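Local atomic coordinates of Thiol:disulfide interchange protein (Klebsiella pneumoniae, PDB entry 6DXN), a protein that probably acts as a thiol-disulfide oxidoreductase of the DsbA subfamily in the periplasm, exchanging disulfides through a thioredoxin-type CxxC pair. Residues L25-S30 with P153-S158. Numbering follows the deposited sequence.
Sequences LVEFFS and PSFYVS
Glu27 runs alongside the Phe155 ring at the tight centre of this antiparallel strand pair. Its CG sits over one face, 3.9 Å from the ring centroid, a CH-pi contact, and the carboxylate runs on past the CZ side of the ring, with CD 3.4 Å from Phe155 CZ and its plane turned 21° from the ring. CG swings anti to the backbone N (chi1 170°) and the chain stays extended, which carries the acid past the ring until OE2 comes 3.4 Å from Pro153 CB. In the buried carboxylate, OE1 has a weak, long ion pair with Lys61 NZ, while Asp46 OD1 lies close to the same oxygen. Two reciprocal pairs of backbone bonds hold the strands: Val26 with Tyr156, and Phe28 with Ser154, with Ser154 N donating to Phe28 O at 2.9 Å. On the other face, Phe28 and Tyr156 present their rings steeply to each other (planes 83° apart), Tyr156 CD1 at the edge of the Phe28 ring, 3.6 Å from Phe28 CD2, while Val26 CG1 rests near Tyr156 CB. Packing is looser at the far end: Leu25 and Val157 meet by a single methyl-methyl approach of 4.0 Å (Leu25 CD1 to Val157 CG2), and the chain then reaches exposed Ser158, which makes no contact with 25-30. At the opposite end, Pro153, preceded by a cis peptide bond, touches Pro35, Cys36 and Phe39 of helix 34-41; this is the cis-proline beside the CxxC helix familiar from thioredoxin folds. The pair forms the middle of the mixed sheet, with 60-63 running parallel beside 25-29 and 161-163 antiparallel beside 154-157; helices 45-52 and 173-188 pack on the face bearing Leu25, Phe155 and Val157.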
loop_
_atom_site.group_PDB
_atom_site.type_symbol
_atom_site.label_atom_id
_atom_site.label_comp_id
_atom_site.label_asym_id
_atom_site.label_seq_id
_atom_site.Cartn_x
_atom_site.Cartn_y
_atom_site.Cartn_z
ATOM N N LEU A 25 -1.046 4.549 -9.639
ATOM C CA LEU A 25 -0.322 4.813 -8.407
ATOM C C LEU A 25 -0.522 3.641 -7.440
ATOM O O LEU A 25 -1.657 3.312 -7.057
ATOM C CB LEU A 25 -0.836 6.119 -7.796
ATOM C CG LEU A 25 -0.161 6.545 -6.492
ATOM C CD1 LEU A 25 1.299 6.894 -6.732
ATOM C CD2 LEU A 25 -0.896 7.715 -5.857
ATOM N N VAL A 26 0.594 3.016 -7.054
ATOM C CA VAL A 26 0.540 1.882 -6.156
ATOM C C VAL A 26 1.703 1.987 -5.159
ATOM O O VAL A 26 2.820 2.404 -5.516
ATOM C CB VAL A 26 0.532 0.545 -6.931
ATOM C CG1 VAL A 26 1.794 0.336 -7.755
ATOM C CG2 VAL A 26 0.308 -0.649 -6.009
ATOM N N GLU A 27 1.385 1.660 -3.902
ATOM C CA GLU A 27 2.315 1.589 -2.784
ATOM C C GLU A 27 2.364 0.128 -2.343
ATOM O O GLU A 27 1.362 -0.401 -1.859
ATOM C CB GLU A 27 1.867 2.497 -1.628
ATOM C CG GLU A 27 2.647 2.308 -0.324
ATOM C CD GLU A 27 2.094 3.083 0.868
ATOM O OE1 GLU A 27 0.980 3.638 0.746
ATOM O OE2 GLU A 27 2.773 3.144 1.912
ATOM N N PHE A 28 3.513 -0.518 -2.551
ATOM C CA PHE A 28 3.675 -1.880 -2.074
ATOM C C PHE A 28 4.026 -1.777 -0.586
ATOM O O PHE A 28 4.869 -0.980 -0.200
ATOM C CB PHE A 28 4.698 -2.650 -2.915
ATOM C CG PHE A 28 4.260 -2.942 -4.334
ATOM C CD1 PHE A 28 3.435 -4.020 -4.615
ATOM C CD2 PHE A 28 4.711 -2.170 -5.392
ATOM C CE1 PHE A 28 3.046 -4.300 -5.916
ATOM C CE2 PHE A 28 4.325 -2.452 -6.695
ATOM C CZ PHE A 28 3.491 -3.513 -6.952
ATOM N N PHE A 29 3.345 -2.569 0.242
ATOM C CA PHE A 29 3.583 -2.473 1.655
ATOM C C PHE A 29 3.413 -3.842 2.322
ATOM O O PHE A 29 2.954 -4.805 1.711
ATOM C CB PHE A 29 2.605 -1.462 2.265
ATOM C CG PHE A 29 1.219 -2.004 2.499
ATOM C CD1 PHE A 29 0.309 -2.127 1.459
ATOM C CD2 PHE A 29 0.830 -2.408 3.767
ATOM C CE1 PHE A 29 -0.958 -2.641 1.684
ATOM C CE2 PHE A 29 -0.438 -2.914 3.994
ATOM C CZ PHE A 29 -1.332 -3.027 2.951
ATOM N N SER A 30 3.800 -3.888 3.597
ATOM C CA SER A 30 3.663 -5.060 4.414
ATOM C C SER A 30 3.205 -4.606 5.798
ATOM O O SER A 30 3.738 -3.634 6.347
ATOM C CB SER A 30 4.949 -5.845 4.484
ATOM O OG SER A 30 4.820 -6.914 5.393
ATOM N N PRO A 153 7.912 0.620 2.447
ATOM C CA PRO A 153 6.870 0.857 1.458
ATOM C C PRO A 153 7.511 1.327 0.142
ATOM O O PRO A 153 8.498 2.065 0.162
ATOM C CB PRO A 153 5.973 1.923 2.091
ATOM C CG PRO A 153 6.936 2.716 2.945
ATOM C CD PRO A 153 7.922 1.690 3.448
ATOM N N SER A 154 6.954 0.870 -0.983
ATOM C CA SER A 154 7.516 1.186 -2.285
ATOM C C SER A 154 6.428 1.783 -3.183
ATOM O O SER A 154 5.425 1.152 -3.440
ATOM C CB SER A 154 8.149 -0.046 -2.873
ATOM O OG SER A 154 9.012 0.270 -3.952
ATOM N N PHE A 155 6.651 3.020 -3.647
ATOM C CA PHE A 155 5.678 3.711 -4.516
ATOM C C PHE A 155 6.125 3.639 -5.983
ATOM O O PHE A 155 7.303 3.858 -6.289
ATOM C CB PHE A 155 5.513 5.170 -4.090
ATOM C CG PHE A 155 4.956 5.375 -2.705
ATOM C CD1 PHE A 155 5.737 5.131 -1.584
ATOM C CD2 PHE A 155 3.666 5.840 -2.519
ATOM C CE1 PHE A 155 5.226 5.319 -0.309
ATOM C CE2 PHE A 155 3.163 6.041 -1.241
ATOM C CZ PHE A 155 3.944 5.784 -0.141
ATOM N N TYR A 156 5.164 3.318 -6.864
ATOM C CA TYR A 156 5.349 3.246 -8.322
ATOM C C TYR A 156 4.270 4.091 -9.011
ATOM O O TYR A 156 3.085 3.933 -8.733
ATOM C CB TYR A 156 5.284 1.802 -8.827
ATOM C CG TYR A 156 6.432 0.931 -8.394
ATOM C CD1 TYR A 156 6.476 0.404 -7.116
ATOM C CD2 TYR A 156 7.471 0.623 -9.262
ATOM C CE1 TYR A 156 7.525 -0.398 -6.704
ATOM C CE2 TYR A 156 8.528 -0.180 -8.863
ATOM C CZ TYR A 156 8.554 -0.692 -7.579
ATOM O OH TYR A 156 9.584 -1.481 -7.160
ATOM N N VAL A 157 4.706 4.976 -9.916
ATOM C CA VAL A 157 3.822 5.846 -10.675
ATOM C C VAL A 157 3.848 5.387 -12.147
ATOM O O VAL A 157 4.930 5.156 -12.716
ATOM C CB VAL A 157 4.235 7.329 -10.530
ATOM C CG1 VAL A 157 3.247 8.265 -11.216
ATOM C CG2 VAL A 157 4.407 7.731 -9.074
ATOM N N SER A 158 2.652 5.214 -12.732
ATOM C CA SER A 158 2.460 4.825 -14.163
ATOM C C SER A 158 3.243 3.548 -14.507
ATOM O O SER A 158 3.549 3.289 -15.682
ATOM C CB SER A 158 2.838 5.959 -15.081
ATOM O OG SER A 158 1.963 7.068 -14.913
#